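Local coordinates for response regulator FixJ (Bradyrhizobium japonicum, PDB 5XSO), which acts, once activated by the sensor kinase FixL, to induce expression of the nitrogen-fixation regulators nifA and fixK, at residues 189-192 / 193-197; 159-162 / 163-167; 203-206 / 207-210; 151-155 / 156-160. All blocks are in the same frame, centred on the assembly; numbering follows the deposited sequence.

Contact 1 (189-192 / 193-197). With FMT (formic acid), chain I.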
loop_
_atom_site.group_PDB
_atom_site.type_symbol
_atom_site.label_atom_id
_atom_site.label_comp_id
_atom_site.label_asym_id
_atom_site.label_seq_id
_atom_site.Cartn_x
_atom_site.Cartn_y
_atom_site.Cartn_z
ATOM N N ALA A 189 -18.030 -8.837 24.463
ATOM C CA ALA A 189 -17.968 -7.470 25.030
ATOM C C ALA A 189 -16.569 -6.883 24.858
ATOM O O ALA A 189 -16.414 -5.683 24.511
ATOM C CB ALA A 189 -18.330 -7.472 26.506
ATOM N N ASN A 190 -15.536 -7.690 25.122
ATOM C CA ASN A 190 -14.164 -7.228 24.912
ATOM C C ASN A 190 -13.900 -6.892 23.457
ATOM O O ASN A 190 -13.205 -5.894 23.154
ATOM C CB ASN A 190 -13.141 -8.281 25.347
ATOM C CG ASN A 190 -13.176 -8.607 26.859
ATOM O OD1 ASN A 190 -12.581 -9.628 27.324
ATOM N ND2 ASN A 190 -13.913 -7.831 27.609
ATOM N N VAL A 191 -14.384 -7.745 22.531
ATOM C CA VAL A 191 -14.248 -7.434 21.114
ATOM C C VAL A 191 -14.861 -6.064 20.800
ATOM O O VAL A 191 -14.246 -5.219 20.126
ATOM C CB VAL A 191 -14.897 -8.541 20.251
ATOM C CG1 VAL A 191 -15.036 -8.039 18.783
ATOM C CG2 VAL A 191 -13.942 -9.771 20.251
ATOM N N MET A 192 -16.104 -5.854 21.214
ATOM C CA MET A 192 -16.770 -4.607 20.853
ATOM C C MET A 192 -16.032 -3.404 21.439
ATOM O O MET A 192 -15.879 -2.362 20.764
ATOM C CB MET A 192 -18.229 -4.679 21.304
ATOM C CG MET A 192 -18.928 -5.950 20.746
ATOM S SD MET A 192 -18.924 -6.061 18.918
ATOM C CE MET A 192 -20.135 -4.877 18.450
ATOM N N THR A 193 -15.553 -3.512 22.691
ATOM C CA THR A 193 -14.833 -2.393 23.330
ATOM C C THR A 193 -13.484 -2.118 22.661
ATOM O O THR A 193 -13.143 -0.957 22.365
ATOM C CB THR A 193 -14.647 -2.683 24.830
ATOM O OG1 THR A 193 -15.930 -2.837 25.423
ATOM C CG2 THR A 193 -13.918 -1.495 25.548
ATOM N N LYS A 194 -12.701 -3.173 22.402
ATOM C CA LYS A 194 -11.380 -2.987 21.829
ATOM C C LYS A 194 -11.476 -2.497 20.393
ATOM O O LYS A 194 -10.681 -1.651 19.968
ATOM C CB LYS A 194 -10.598 -4.308 21.885
ATOM C CG LYS A 194 -10.077 -4.685 23.274
ATOM C CD LYS A 194 -9.277 -5.969 23.185
ATOM C CE LYS A 194 -8.635 -6.327 24.578
ATOM N NZ LYS A 194 -7.802 -7.601 24.490
ATOM N N MET A 195 -12.483 -2.952 19.660
ATOM C CA MET A 195 -12.670 -2.507 18.290
ATOM C C MET A 195 -13.421 -1.182 18.189
ATOM O O MET A 195 -13.415 -0.567 17.114
ATOM C CB MET A 195 -13.410 -3.569 17.477
ATOM C CG MET A 195 -12.671 -4.864 17.254
ATOM S SD MET A 195 -11.019 -4.663 16.509
ATOM C CE MET A 195 -11.579 -3.878 15.021
ATOM N N GLN A 196 -14.025 -0.737 19.278
ATOM C CA GLN A 196 -14.920 0.433 19.295
ATOM C C GLN A 196 -16.035 0.261 18.273
ATOM O O GLN A 196 -16.298 1.135 17.424
ATOM C CB GLN A 196 -14.118 1.725 19.060
ATOM C CG GLN A 196 -13.285 1.986 20.334
ATOM C CD GLN A 196 -14.172 2.400 21.538
ATOM O OE1 GLN A 196 -14.620 3.553 21.605
ATOM N NE2 GLN A 196 -14.405 1.459 22.521
ATOM N N ALA A 197 -16.653 -0.927 18.291
ATOM C CA ALA A 197 -17.751 -1.241 17.376
ATOM C C ALA A 197 -19.046 -1.199 18.184
ATOM O O ALA A 197 -19.096 -1.739 19.299
ATOM C CB ALA A 197 -17.570 -2.631 16.733
HETATM C C FMT I . -5.717 -8.435 26.632
HETATM O O1 FMT I . -4.872 -8.632 25.752
HETATM O O2 FMT I . -6.258 -7.345 26.851
#

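Contact 2 (159-162 / 163-167)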
loop_
_atom_site.group_PDB
_atom_site.type_symbol
_atom_site.label_atom_id
_atom_site.label_comp_id
_atom_site.label_asym_id
_atom_site.label_seq_id
_atom_site.Cartn_x
_atom_site.Cartn_y
_atom_site.Cartn_z
ATOM N N GLN A 159 -10.985 -15.100 17.598
ATOM C CA GLN A 159 -11.894 -16.162 17.162
ATOM C C GLN A 159 -13.349 -15.783 17.319
ATOM O O GLN A 159 -14.176 -16.104 16.459
ATOM C CB GLN A 159 -11.629 -17.463 17.959
ATOM C CG GLN A 159 -10.307 -18.105 17.538
ATOM C CD GLN A 159 -9.975 -19.303 18.431
ATOM O OE1 GLN A 159 -10.461 -19.397 19.555
ATOM N NE2 GLN A 159 -9.199 -20.224 17.918
ATOM N N VAL A 160 -13.715 -15.194 18.446
ATOM C CA VAL A 160 -15.104 -14.770 18.648
ATOM C C VAL A 160 -15.502 -13.706 17.625
ATOM O O VAL A 160 -16.587 -13.761 17.045
ATOM C CB VAL A 160 -15.333 -14.283 20.097
ATOM C CG1 VAL A 160 -16.778 -13.661 20.214
ATOM C CG2 VAL A 160 -15.185 -15.464 21.117
ATOM N N MET A 161 -14.618 -12.752 17.342
ATOM C CA MET A 161 -14.896 -11.776 16.285
ATOM C C MET A 161 -15.152 -12.477 14.958
ATOM O O MET A 161 -16.108 -12.152 14.229
ATOM C CB MET A 161 -13.720 -10.805 16.131
ATOM C CG MET A 161 -13.811 -9.962 14.823
ATOM S SD MET A 161 -12.442 -8.782 14.759
ATOM C CE MET A 161 -12.926 -7.834 16.137
ATOM N N GLU A 162 -14.285 -13.445 14.614
ATOM C CA GLU A 162 -14.463 -14.184 13.368
ATOM C C GLU A 162 -15.787 -14.930 13.352
ATOM O O GLU A 162 -16.513 -14.898 12.359
ATOM C CB GLU A 162 -13.297 -15.148 13.174
ATOM C CG GLU A 162 -13.397 -16.074 11.980
ATOM C CD GLU A 162 -12.194 -16.984 11.946
ATOM O OE1 GLU A 162 -12.292 -18.135 12.434
ATOM O OE2 GLU A 162 -11.139 -16.508 11.469
ATOM N N GLY A 163 -16.113 -15.615 14.454
ATOM C CA GLY A 163 -17.360 -16.370 14.516
ATOM C C GLY A 163 -18.591 -15.480 14.427
ATOM O O GLY A 163 -19.580 -15.832 13.757
ATOM N N LEU A 164 -18.544 -14.313 15.073
ATOM C CA LEU A 164 -19.665 -13.365 14.981
ATOM C C LEU A 164 -19.878 -12.915 13.558
ATOM O O LEU A 164 -21.015 -12.876 13.067
ATOM C CB LEU A 164 -19.411 -12.132 15.862
ATOM C CG LEU A 164 -19.495 -12.426 17.365
ATOM C CD1 LEU A 164 -18.949 -11.247 18.230
ATOM C CD2 LEU A 164 -20.908 -12.738 17.759
ATOM N N ILE A 165 -18.795 -12.544 12.873
ATOM C CA ILE A 165 -18.913 -12.063 11.493
ATOM C C ILE A 165 -19.382 -13.164 10.552
ATOM O O ILE A 165 -20.120 -12.907 9.596
ATOM C CB ILE A 165 -17.563 -11.488 11.050
ATOM C CG1 ILE A 165 -17.339 -10.188 11.820
ATOM C CG2 ILE A 165 -17.542 -11.265 9.515
ATOM C CD1 ILE A 165 -16.004 -9.506 11.498
ATOM N N ALA A 166 -18.952 -14.403 10.793
ATOM C CA ALA A 166 -19.365 -15.583 10.033
ATOM C C ALA A 166 -20.820 -15.968 10.280
ATOM O O ALA A 166 -21.338 -16.828 9.553
ATOM C CB ALA A 166 -18.458 -16.769 10.391
ATOM N N GLY A 167 -21.474 -15.384 11.275
ATOM C CA GLY A 167 -22.880 -15.641 11.555
ATOM C C GLY A 167 -23.147 -16.794 12.505
ATOM O O GLY A 167 -24.295 -17.276 12.587
#

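Contact 3 (203-206 / 207-210)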
loop_
_atom_site.group_PDB
_atom_site.type_symbol
_atom_site.label_atom_id
_atom_site.label_comp_id
_atom_site.label_asym_id
_atom_site.label_seq_id
_atom_site.Cartn_x
_atom_site.Cartn_y
_atom_site.Cartn_z
ATOM N N LEU A 203 -18.810 -3.832 13.347
ATOM C CA LEU A 203 -17.673 -4.762 13.450
ATOM C C LEU A 203 -17.259 -5.293 12.074
ATOM O O LEU A 203 -16.059 -5.361 11.746
ATOM C CB LEU A 203 -18.054 -5.911 14.393
ATOM C CG LEU A 203 -16.926 -6.897 14.750
ATOM C CD1 LEU A 203 -15.857 -6.122 15.572
ATOM C CD2 LEU A 203 -17.499 -8.015 15.656
ATOM N N VAL A 204 -18.238 -5.642 11.242
ATOM C CA VAL A 204 -17.965 -6.050 9.858
ATOM C C VAL A 204 -17.215 -4.958 9.088
ATOM O O VAL A 204 -16.232 -5.239 8.384
ATOM C CB VAL A 204 -19.284 -6.421 9.155
ATOM C CG1 VAL A 204 -19.110 -6.522 7.643
ATOM C CG2 VAL A 204 -19.810 -7.720 9.718
ATOM N N ARG A 205 -17.666 -3.716 9.183
ATOM C CA ARG A 205 -17.020 -2.685 8.375
ATOM C C ARG A 205 -15.601 -2.411 8.857
ATOM O O ARG A 205 -14.732 -2.059 8.053
ATOM C CB ARG A 205 -17.809 -1.389 8.365
ATOM C CG ARG A 205 -19.281 -1.474 8.043
ATOM C CD ARG A 205 -19.799 -0.115 7.715
ATOM N NE ARG A 205 -21.118 -0.244 7.134
ATOM C CZ ARG A 205 -21.311 -0.504 5.843
ATOM N NH1 ARG A 205 -20.283 -0.621 5.004
ATOM N NH2 ARG A 205 -22.537 -0.644 5.426
ATOM N N LEU A 206 -15.355 -2.517 10.159
ATOM C CA LEU A 206 -13.981 -2.414 10.627
ATOM C C LEU A 206 -13.143 -3.563 10.069
ATOM O O LEU A 206 -12.008 -3.358 9.607
ATOM C CB LEU A 206 -13.945 -2.404 12.167
ATOM C CG LEU A 206 -14.638 -1.167 12.774
ATOM C CD1 LEU A 206 -14.811 -1.308 14.313
ATOM C CD2 LEU A 206 -13.923 0.096 12.468
ATOM N N ALA A 207 -13.674 -4.785 10.120
ATOM C CA ALA A 207 -12.981 -5.889 9.476
ATOM C C ALA A 207 -12.799 -5.630 7.973
ATOM O O ALA A 207 -11.779 -6.034 7.409
ATOM C CB ALA A 207 -13.713 -7.201 9.760
ATOM N N MET A 208 -13.731 -4.930 7.311
ATOM C CA MET A 208 -13.472 -4.481 5.943
ATOM C C MET A 208 -12.191 -3.658 5.896
ATOM O O MET A 208 -11.201 -4.062 5.275
ATOM C CB MET A 208 -14.654 -3.666 5.397
ATOM C CG MET A 208 -15.879 -4.479 4.948
ATOM S SD MET A 208 -17.445 -3.565 4.874
ATOM C CE MET A 208 -18.506 -4.926 4.812
ATOM N N ARG A 209 -12.196 -2.503 6.568
ATOM C CA ARG A 209 -11.079 -1.569 6.489
ATOM C C ARG A 209 -9.754 -2.180 6.911
ATOM O O ARG A 209 -8.703 -1.639 6.552
ATOM C CB ARG A 209 -11.374 -0.333 7.327
ATOM C CG ARG A 209 -12.455 0.535 6.738
ATOM C CD ARG A 209 -13.233 1.297 7.804
ATOM N NE ARG A 209 -12.904 2.724 7.811
ATOM C CZ ARG A 209 -13.329 3.585 8.735
ATOM N NH1 ARG A 209 -14.096 3.167 9.741
ATOM N NH2 ARG A 209 -12.973 4.866 8.656
ATOM N N ALA A 210 -9.771 -3.269 7.671
ATOM C CA ALA A 210 -8.566 -4.020 7.972
ATOM C C ALA A 210 -8.348 -5.163 6.988
ATOM O O ALA A 210 -7.486 -6.015 7.225
ATOM C CB ALA A 210 -8.613 -4.562 9.401
#

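Contact 4 (151-155 / 156-160)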
loop_
_atom_site.group_PDB
_atom_site.type_symbol
_atom_site.label_atom_id
_atom_site.label_comp_id
_atom_site.label_asym_id
_atom_site.label_seq_id
_atom_site.Cartn_x
_atom_site.Cartn_y
_atom_site.Cartn_z
ATOM N N ALA A 151 -5.013 -6.156 16.466
ATOM C CA ALA A 151 -3.865 -6.765 17.118
ATOM C C ALA A 151 -3.998 -6.749 18.628
ATOM O O ALA A 151 -3.375 -7.585 19.292
ATOM C CB ALA A 151 -2.558 -6.059 16.699
ATOM N N SER A 152 -4.834 -5.860 19.189
ATOM C CA SER A 152 -5.002 -5.830 20.629
ATOM C C SER A 152 -5.935 -6.933 21.136
ATOM O O SER A 152 -5.946 -7.199 22.343
ATOM C CB SER A 152 -5.532 -4.478 21.108
ATOM O OG SER A 152 -6.924 -4.289 20.847
ATOM N N LEU A 153 -6.718 -7.562 20.260
ATOM C CA LEU A 153 -7.564 -8.677 20.694
ATOM C C LEU A 153 -6.713 -9.855 21.169
ATOM O O LEU A 153 -5.668 -10.137 20.621
ATOM C CB LEU A 153 -8.436 -9.164 19.544
ATOM C CG LEU A 153 -9.255 -8.064 18.871
ATOM C CD1 LEU A 153 -10.038 -8.714 17.715
ATOM C CD2 LEU A 153 -10.214 -7.520 19.933
ATOM N N SER A 154 -7.218 -10.598 22.167
ATOM C CA SER A 154 -6.580 -11.861 22.545
ATOM C C SER A 154 -6.901 -12.892 21.462
ATOM O O SER A 154 -7.767 -12.663 20.594
ATOM C CB SER A 154 -7.127 -12.313 23.895
ATOM O OG SER A 154 -8.449 -12.863 23.701
ATOM N N PRO A 155 -6.239 -14.042 21.479
ATOM C CA PRO A 155 -6.573 -15.069 20.487
ATOM C C PRO A 155 -8.024 -15.493 20.538
ATOM O O PRO A 155 -8.645 -15.627 19.473
ATOM C CB PRO A 155 -5.589 -16.235 20.824
ATOM C CG PRO A 155 -4.417 -15.524 21.396
ATOM C CD PRO A 155 -5.043 -14.442 22.277
ATOM N N ARG A 156 -8.614 -15.684 21.725
ATOM C CA ARG A 156 -10.001 -16.118 21.745
ATOM C C ARG A 156 -10.907 -14.989 21.275
ATOM O O ARG A 156 -11.965 -15.223 20.682
ATOM C CB ARG A 156 -10.418 -16.482 23.156
ATOM C CG ARG A 156 -9.830 -17.832 23.698
ATOM C CD ARG A 156 -9.818 -18.948 22.652
ATOM N NE ARG A 156 -9.440 -20.236 23.241
ATOM C CZ ARG A 156 -9.657 -21.397 22.641
ATOM N NH1 ARG A 156 -10.234 -21.445 21.433
ATOM N NH2 ARG A 156 -9.310 -22.523 23.260
ATOM N N GLU A 157 -10.552 -13.759 21.634
ATOM C CA GLU A 157 -11.348 -12.617 21.161
ATOM C C GLU A 157 -11.337 -12.535 19.645
ATOM O O GLU A 157 -12.369 -12.219 19.022
ATOM C CB GLU A 157 -10.807 -11.315 21.769
ATOM C CG GLU A 157 -11.257 -11.173 23.238
ATOM C CD GLU A 157 -10.337 -10.313 24.041
ATOM O OE1 GLU A 157 -10.528 -10.300 25.262
ATOM O OE2 GLU A 157 -9.452 -9.607 23.496
ATOM N N ARG A 158 -10.173 -12.823 19.029
ATOM C CA ARG A 158 -10.099 -12.813 17.576
ATOM C C ARG A 158 -10.999 -13.899 16.992
ATOM O O ARG A 158 -11.735 -13.656 16.027
ATOM C CB ARG A 158 -8.623 -12.952 17.147
ATOM C CG ARG A 158 -8.405 -13.158 15.682
ATOM C CD ARG A 158 -8.666 -11.831 14.942
ATOM N NE ARG A 158 -8.371 -12.011 13.523
ATOM C CZ ARG A 158 -7.196 -11.738 12.957
ATOM N NH1 ARG A 158 -6.185 -11.248 13.679
ATOM N NH2 ARG A 158 -7.034 -11.961 11.660
ATOM N N GLN A 159 -10.985 -15.100 17.598
ATOM C CA GLN A 159 -11.894 -16.162 17.162
ATOM C C GLN A 159 -13.349 -15.783 17.319
ATOM O O GLN A 159 -14.176 -16.104 16.459
ATOM C CB GLN A 159 -11.629 -17.463 17.959
ATOM C CG GLN A 159 -10.307 -18.105 17.538
ATOM C CD GLN A 159 -9.975 -19.303 18.431
ATOM O OE1 GLN A 159 -10.461 -19.397 19.555
ATOM N NE2 GLN A 159 -9.199 -20.224 17.918
ATOM N N VAL A 160 -13.715 -15.194 18.446
ATOM C CA VAL A 160 -15.104 -14.770 18.648
ATOM C C VAL A 160 -15.502 -13.706 17.625
ATOM O O VAL A 160 -16.587 -13.761 17.045
ATOM C CB VAL A 160 -15.333 -14.283 20.097
ATOM C CG1 VAL A 160 -16.778 -13.661 20.214
ATOM C CG2 VAL A 160 -15.185 -15.464 21.117
#

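Contact 1 (189-192 / 193-197)
Lys194 lies along the carbonyl of Asn190, one turn back on helix 184-195. Its backbone N donates to Asn190 O, and Lys194 CB then sits 3.3 Å from that same oxygen, Asn190 O. CG, turned beside the backbone N (chi1 -75°), stays close to it, and CD begins to draw away. Beyond CG the chain is fully extended, which brings Lys194 NZ within 2.8 Å of O2 of a bound formic acid, probably from the crystallisation liquor, in a weak hydrogen bond. The stronger partner of NZ is Glu157, in a salt bridge, with Ser152 O as a further acceptor. With an alanine here, the Glu157 carboxylate is likely to lose its positive mate and the Ser152 carbonyl its tie to this helix. The helix closes in a Schellman motif: Gln196 has positive phi, Ala197 N reaches back to Met192 O at 3.0 Å, and Gln196 N makes a weak bond to Thr193 O. Gln196 NE2 also hydrogen-bonds to Thr193 O at 2.7 Å, on a lone pair of that carbonyl, with the oxygen lying in the Gln196 amide plane. On the buried side Val191 CG1 lies 4.2 Å from Met195 CG, both residues packing against Leu203 and Met161.

Contact 2 (159-162 / 163-167)
Val160 and Leu164 lie side by side and point the same way from helix 155-166, with Val160 CG1 3.8 Å from Leu164 CD1. Leu164 CG sits beside its backbone N (chi1 -71°), which lays this branch point over the preceding turn, 3.2 Å from Val160 O. That oxygen also takes the N-H of Leu164, so one carbonyl is approached by both the backbone and the side chain of the same residue. On the next strip of the helix Met161, in the conformer described (one of two), runs alongside Ile165, with Met161 CG 4.0 Å from Ile165 CD1. These two rows form the packed side of the helix in the LuxR-type DNA-binding domain, though Ile165 stays partly exposed: Val160 and Leu164 meet Ile173 of helix 170-177, whereas Met161 packs on helix 184-195 and Ile165 on helix 200-209. Cut back to alanine, position 164 would probably leave a gap beside Val160 CG1 and give Ile173 less to pack against. The exposed side is looser. Glu162, extended beyond CG in one of its two conformers, hydrogen-bonds through OE1 to Tyr177 OH; back across the turn, Ala166 CB approaches Glu162 O at 3.3 Å. There the helix ends in a Schellman motif at Gly167, where Gly167 N bonds to Leu164 O at 3.1 Å. At its positive phi (89°) a beta carbon would collide with the carbonyl oxygen of Ala166.

Contact 3 (203-206 / 207-210)
Met208 N donates to Val204 O at 2.7 Å, the shortest of four successive backbone bonds that bind this last part of helix 200-209. Ala207 N to Leu203 O and Arg209 N to Arg205 O continue the pattern, and Ala210 N closes the run on Leu206 O at 3.0 Å. Outside the backbone the Met208 side chain runs back over the preceding turn. Its CB and CG lie close to the Arg205 and Val204 carbonyls, and in the conformer described, one of two, Met208 SD rests 3.6 Å from Arg205 CA. In that conformer Met208 and Arg205 run alongside each other, with Arg205 NH1 4.1 Å from Met208 SD in an oblique approach. On the inner side Ala207 CB tucks against the preceding turn, 3.5 Å from Val204 O. On the side of helix 140-152, Leu206 CD2 lies 4.1 Å from Arg209 NH1, though the arginine is poorly ordered. In the LuxR-type domain the helix is wedged between three others: Leu203 packs on Val191 and Met195 of helix 184-195, Val204 and Ala207 on Ile165 of helix 155-166, and Leu206 on Ile146 of helix 140-152.

Contact 4 (151-155 / 156-160)
Ser154 and Glu157 grip each other in a capping box that starts helix 155-166. Two reciprocal hydrogen bonds make it. Ser154 OG accepts from Glu157 N at 3.1 Å, giving an acceptor to an N-H of the first turn, where no earlier helical turn supplies one. In return Glu157 OE2 receives Ser154 N at 2.8 Å in an almost straight bond (176°), the donor standing above the carboxylate plane. The hydroxyl can do this because OG sits between the backbone N and the carbonyl carbon (chi1 76°), while Glu157 CG, set beside its own backbone N (chi1 -77°), starts the extended chain back toward the serine N-H.

Backbone bonds then take over: Arg158 N reaches Ser154 O at 2.9 Å and Gln159 N reaches Pro155 O at 3.0 Å.

A side-chain pair follows on the side of the helix facing Tyr177 and Ile179. Arg156 bends at chi2, and Arg156 NH1 meets a lone pair of Gln159 OE1 at 2.8 Å, at the edge of the guanidinium and in its plane; NH1 also bonds to Tyr177 O.

In van der Waals contact, Leu153 slants across the aliphatic part of Glu157, with Leu153 CB 3.9 Å from Glu157 CB. Leu153 CD1 continues to Arg158 CA at 4.1 Å.

The segment turns the chain from helix 140-152 into helix 155-166. Helix 184-195 lies against the corner: Glu157 OE2, besides its cap bond, faces that helix through Lys194, and Tyr187 packs on Arg156, Glu157 and Val160.

How the contacts relate
Along the chain the order is contact 4, contact 2, contact 1, contact 3, all in the LuxR-type DNA-binding half of FixJ. Contacts 4 and 2 share helix 155-166, one at its start and the other at its end; contacts 1 and 3 lie toward the ends of helices 184-195 and 200-209. Their centres are 10 to 14 Å apart. Met161, in one of its two conformers, appears to join contact 2 to the other three through Met195, Leu203 and Leu153, and Ile165 on Ala207 also links contacts 2 and 3. Contacts 3 and 4 do not touch, their nearest atoms about 6 Å apart. The helices thus share one apolar core that includes part of the helix-turn-helix motif (170-189), whose last residue, Ala189, opens contact 1.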